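Local coordinates for probable LRR receptor-like serine/threonine-protein kinase At4g26540 (Arabidopsis thaliana, PDB 5HZ0), which acts as a cell-surface receptor for RGF peptide hormones, which maintain the root stem cell niche, and pairs with SERK co-receptors once a peptide is bound, at residues 87-98 and 110-121. The protein carries 5 engineered substitutions. Sequence-based numbering, arbitrary orientation.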
loop_
_atom_site.group_PDB
_atom_site.type_symbol
_atom_site.label_atom_id
_atom_site.label_comp_id
_atom_site.label_asym_id
_atom_site.label_seq_id
_atom_site.Cartn_x
_atom_site.Cartn_y
_atom_site.Cartn_z
ATOM N N LEU A 87 -14.605 -42.937 -6.057
ATOM C CA LEU A 87 -14.299 -41.701 -5.331
ATOM C C LEU A 87 -15.051 -40.501 -5.898
ATOM O O LEU A 87 -14.948 -40.201 -7.082
ATOM C CB LEU A 87 -12.794 -41.430 -5.397
ATOM C CG LEU A 87 -12.132 -40.846 -4.153
ATOM C CD1 LEU A 87 -12.205 -41.841 -3.004
ATOM C CD2 LEU A 87 -10.684 -40.467 -4.451
ATOM N N LYS A 88 -15.878 -39.868 -5.075
ATOM C CA LYS A 88 -16.489 -38.590 -5.443
ATOM C C LYS A 88 -15.829 -37.366 -4.794
ATOM O O LYS A 88 -16.021 -36.230 -5.217
ATOM C CB LYS A 88 -18.001 -38.626 -5.172
ATOM C CG LYS A 88 -18.746 -39.673 -6.001
ATOM C CD LYS A 88 -20.230 -39.775 -5.602
ATOM C CE LYS A 88 -21.033 -38.518 -5.964
ATOM N NZ LYS A 88 -22.080 -38.218 -4.930
ATOM N N THR A 89 -15.027 -37.609 -3.773
ATOM C CA THR A 89 -14.309 -36.531 -3.128
ATOM C C THR A 89 -12.905 -37.001 -2.864
ATOM O O THR A 89 -12.687 -38.078 -2.307
ATOM C CB THR A 89 -14.925 -36.117 -1.782
ATOM O OG1 THR A 89 -16.205 -35.539 -2.006
ATOM C CG2 THR A 89 -14.035 -35.083 -1.082
ATOM N N LEU A 90 -11.947 -36.196 -3.293
ATOM C CA LEU A 90 -10.565 -36.408 -2.925
ATOM C C LEU A 90 -10.072 -35.076 -2.380
ATOM O O LEU A 90 -9.948 -34.122 -3.141
ATOM C CB LEU A 90 -9.766 -36.820 -4.168
ATOM C CG LEU A 90 -8.240 -36.979 -4.097
ATOM C CD1 LEU A 90 -7.856 -38.083 -3.124
ATOM C CD2 LEU A 90 -7.658 -37.248 -5.479
ATOM N N SER A 91 -9.806 -34.995 -1.075
ATOM C CA SER A 91 -9.154 -33.803 -0.523
ATOM C C SER A 91 -7.729 -34.097 -0.054
ATOM O O SER A 91 -7.515 -34.716 0.991
ATOM C CB SER A 91 -9.948 -33.231 0.652
ATOM O OG SER A 91 -11.306 -33.065 0.320
ATOM N N LEU A 92 -6.760 -33.656 -0.840
ATOM C CA LEU A 92 -5.343 -33.712 -0.456
ATOM C C LEU A 92 -4.698 -32.380 -0.028
ATOM O O LEU A 92 -3.511 -32.333 0.283
ATOM C CB LEU A 92 -4.525 -34.413 -1.536
ATOM C CG LEU A 92 -5.021 -35.841 -1.762
ATOM C CD1 LEU A 92 -4.255 -36.525 -2.875
ATOM C CD2 LEU A 92 -4.947 -36.649 -0.469
ATOM N N ASN A 93 -5.484 -31.311 -0.009
ATOM C CA ASN A 93 -4.970 -29.957 0.181
ATOM C C ASN A 93 -4.254 -29.692 1.509
ATOM O O ASN A 93 -4.452 -30.405 2.491
ATOM C CB ASN A 93 -6.111 -28.953 0.027
ATOM C CG ASN A 93 -7.202 -29.150 1.074
ATOM O OD1 ASN A 93 -8.015 -30.061 0.969
ATOM N ND2 ASN A 93 -7.207 -28.303 2.088
ATOM N N THR A 94 -3.409 -28.657 1.512
ATOM C CA THR A 94 -2.626 -28.252 2.681
ATOM C C THR A 94 -1.751 -29.378 3.234
ATOM O O THR A 94 -1.930 -29.813 4.370
ATOM C CB THR A 94 -3.513 -27.727 3.813
ATOM O OG1 THR A 94 -4.731 -27.195 3.273
ATOM C CG2 THR A 94 -2.775 -26.660 4.618
ATOM N N ASN A 95 -0.796 -29.820 2.422
ATOM C CA ASN A 95 0.166 -30.852 2.777
ATOM C C ASN A 95 1.511 -30.485 2.137
ATOM O O ASN A 95 1.694 -29.368 1.650
ATOM C CB ASN A 95 -0.282 -32.215 2.246
ATOM C CG ASN A 95 -1.390 -32.847 3.076
ATOM O OD1 ASN A 95 -1.269 -32.994 4.285
ATOM N ND2 ASN A 95 -2.471 -33.232 2.418
ATOM N N ASN A 96 2.464 -31.407 2.168
ATOM C CA ASN A 96 3.721 -31.220 1.441
ATOM C C ASN A 96 3.928 -31.907 0.091
ATOM O O ASN A 96 5.036 -31.924 -0.444
ATOM C CB ASN A 96 4.910 -31.366 2.364
ATOM C CG ASN A 96 5.036 -30.187 3.261
ATOM O OD1 ASN A 96 5.248 -29.073 2.784
ATOM N ND2 ASN A 96 4.854 -30.395 4.558
ATOM N N LEU A 97 2.863 -32.498 -0.425
ATOM C CA LEU A 97 2.920 -33.343 -1.608
ATOM C C LEU A 97 3.650 -32.734 -2.791
ATOM O O LEU A 97 3.498 -31.553 -3.095
ATOM C CB LEU A 97 1.498 -33.719 -2.023
ATOM C CG LEU A 97 0.823 -34.500 -0.904
ATOM C CD1 LEU A 97 -0.697 -34.403 -0.982
ATOM C CD2 LEU A 97 1.303 -35.945 -0.961
ATOM N N GLU A 98 4.450 -33.556 -3.457
ATOM C CA GLU A 98 5.164 -33.101 -4.644
ATOM C C GLU A 98 4.927 -34.012 -5.834
ATOM O O GLU A 98 4.222 -35.013 -5.729
ATOM C CB GLU A 98 6.655 -32.963 -4.364
ATOM C CG GLU A 98 7.212 -34.044 -3.479
ATOM C CD GLU A 98 8.735 -34.054 -3.472
ATOM O OE1 GLU A 98 9.315 -34.697 -2.569
ATOM O OE2 GLU A 98 9.352 -33.426 -4.369
ATOM N N GLY A 110 -16.242 -40.747 -11.360
ATOM C CA GLY A 110 -17.298 -40.148 -10.571
ATOM C C GLY A 110 -16.856 -39.012 -9.682
ATOM O O GLY A 110 -17.646 -38.513 -8.882
ATOM N N LEU A 111 -15.597 -38.606 -9.818
ATOM C CA LEU A 111 -15.036 -37.541 -8.994
ATOM C C LEU A 111 -15.817 -36.242 -9.168
ATOM O O LEU A 111 -16.097 -35.819 -10.289
ATOM C CB LEU A 111 -13.562 -37.322 -9.341
ATOM C CG LEU A 111 -12.748 -36.467 -8.366
ATOM C CD1 LEU A 111 -12.813 -37.072 -6.962
ATOM C CD2 LEU A 111 -11.282 -36.298 -8.843
ATOM N N VAL A 112 -16.154 -35.619 -8.042
ATOM C CA VAL A 112 -16.922 -34.379 -8.006
ATOM C C VAL A 112 -16.069 -33.246 -7.441
ATOM O O VAL A 112 -15.948 -32.172 -8.038
ATOM C CB VAL A 112 -18.254 -34.525 -7.210
ATOM C CG1 VAL A 112 -18.973 -33.186 -7.128
ATOM C CG2 VAL A 112 -19.151 -35.557 -7.864
ATOM N N GLU A 113 -15.568 -33.463 -6.231
ATOM C CA GLU A 113 -14.676 -32.521 -5.574
ATOM C C GLU A 113 -13.223 -32.999 -5.691
ATOM O O GLU A 113 -12.922 -34.161 -5.406
ATOM C CB GLU A 113 -15.062 -32.417 -4.099
ATOM C CG GLU A 113 -16.571 -32.375 -3.858
ATOM C CD GLU A 113 -17.196 -31.064 -4.296
ATOM O OE1 GLU A 113 -16.472 -30.047 -4.328
ATOM O OE2 GLU A 113 -18.400 -31.044 -4.621
ATOM N N LEU A 114 -12.328 -32.116 -6.123
ATOM C CA LEU A 114 -10.891 -32.413 -6.099
ATOM C C LEU A 114 -10.122 -31.236 -5.499
ATOM O O LEU A 114 -10.040 -30.172 -6.115
ATOM C CB LEU A 114 -10.378 -32.692 -7.517
ATOM C CG LEU A 114 -8.860 -32.774 -7.694
ATOM C CD1 LEU A 114 -8.319 -33.985 -6.964
ATOM C CD2 LEU A 114 -8.458 -32.792 -9.169
ATOM N N MET A 115 -9.544 -31.428 -4.314
ATOM C CA MET A 115 -8.800 -30.355 -3.657
ATOM C C MET A 115 -7.317 -30.703 -3.534
ATOM O O MET A 115 -6.934 -31.502 -2.684
ATOM C CB MET A 115 -9.363 -30.124 -2.251
ATOM C CG MET A 115 -10.891 -30.083 -2.173
ATOM S SD MET A 115 -11.544 -28.521 -2.773
ATOM C CE MET A 115 -13.306 -28.765 -2.558
ATOM N N LEU A 116 -6.494 -30.101 -4.388
ATOM C CA LEU A 116 -5.028 -30.228 -4.311
ATOM C C LEU A 116 -4.290 -29.000 -3.772
ATOM O O LEU A 116 -3.069 -29.006 -3.675
ATOM C CB LEU A 116 -4.447 -30.650 -5.664
ATOM C CG LEU A 116 -5.199 -31.848 -6.255
ATOM C CD1 LEU A 116 -4.713 -32.173 -7.671
ATOM C CD2 LEU A 116 -5.113 -33.070 -5.334
ATOM N N PHE A 117 -5.030 -27.955 -3.417
ATOM C CA PHE A 117 -4.423 -26.648 -3.169
ATOM C C PHE A 117 -3.472 -26.611 -1.967
ATOM O O PHE A 117 -3.504 -27.495 -1.117
ATOM C CB PHE A 117 -5.493 -25.548 -3.069
ATOM C CG PHE A 117 -6.378 -25.652 -1.846
ATOM C CD1 PHE A 117 -6.012 -25.053 -0.650
ATOM C CD2 PHE A 117 -7.590 -26.322 -1.906
ATOM C CE1 PHE A 117 -6.828 -25.137 0.468
ATOM C CE2 PHE A 117 -8.408 -26.407 -0.788
ATOM C CZ PHE A 117 -8.027 -25.811 0.395
ATOM N N ASP A 118 -2.613 -25.594 -1.925
ATOM C CA ASP A 118 -1.619 -25.444 -0.851
ATOM C C ASP A 118 -0.699 -26.666 -0.686
ATOM O O ASP A 118 -0.607 -27.268 0.394
ATOM C CB ASP A 118 -2.274 -25.065 0.484
ATOM C CG ASP A 118 -2.746 -23.618 0.517
ATOM O OD1 ASP A 118 -2.132 -22.769 -0.153
ATOM O OD2 ASP A 118 -3.732 -23.325 1.221
ATOM N N ASN A 119 -0.033 -27.039 -1.771
ATOM C CA ASN A 119 0.923 -28.130 -1.722
ATOM C C ASN A 119 2.242 -27.728 -2.357
ATOM O O ASN A 119 2.490 -26.554 -2.620
ATOM C CB ASN A 119 0.364 -29.382 -2.392
ATOM C CG ASN A 119 -0.506 -30.187 -1.473
ATOM O OD1 ASN A 119 -0.166 -30.389 -0.316
ATOM N ND2 ASN A 119 -1.651 -30.644 -1.976
ATOM N N LYS A 120 3.121 -28.705 -2.523
ATOM C CA LYS A 120 4.350 -28.536 -3.299
ATOM C C LYS A 120 4.314 -29.082 -4.734
ATOM O O LYS A 120 5.367 -29.306 -5.325
ATOM C CB LYS A 120 5.563 -29.025 -2.522
ATOM C CG LYS A 120 5.974 -28.062 -1.430
ATOM C CD LYS A 120 6.927 -28.750 -0.483
ATOM C CE LYS A 120 8.067 -27.843 -0.064
ATOM N NZ LYS A 120 9.063 -28.627 0.727
ATOM N N LEU A 121 3.122 -29.407 -5.237
ATOM C CA LEU A 121 2.959 -30.035 -6.559
ATOM C C LEU A 121 3.609 -29.278 -7.725
ATOM O O LEU A 121 3.701 -28.050 -7.715
ATOM C CB LEU A 121 1.475 -30.248 -6.884
ATOM C CG LEU A 121 0.621 -31.036 -5.898
ATOM C CD1 LEU A 121 -0.830 -31.081 -6.387
ATOM C CD2 LEU A 121 1.177 -32.443 -5.686
#
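N93 lays its side chain over one face of the F117 ring: CB stands 3.5 Å from the ring centroid as a CH-pi contact, and the amide stacks 21° from the ring plane. Both residues put CG between backbone N and carbonyl carbon (chi1 62° and 68°), which swings amide and ring out in the same direction. N93 ND2 also donates to T94 OG1 (3.0 Å), which helps to hold the amide's rotation. R139 of the next strand makes a cation-pi contact with the ring. With an alanine here, N93 would probably lose the surface it lies on and R139 its aromatic partner. Upstream, strands 89-91 and 113-115 pair in parallel, M115 N hydrogen-bonding L90 O (3.0 Å). On the buried face aliphatic leucines suit the core of the ectodomain solenoid, L90 CD2 meeting L114 CD1 at 3.6 Å. Beyond the strands comes the asparagine of the leucine-rich repeat: N119 OD1 takes a weak bond from N95 N (2.9 Å) and ND2 gives another to L92 O (3.4 Å), so backbone groups of these buried residues gain weak partners. F117 packs on a modified side chain of the bound peptide and D118 OD1 bonds to its backbone, so an aromatic ring and a carboxylate oxygen share in peptide recognition.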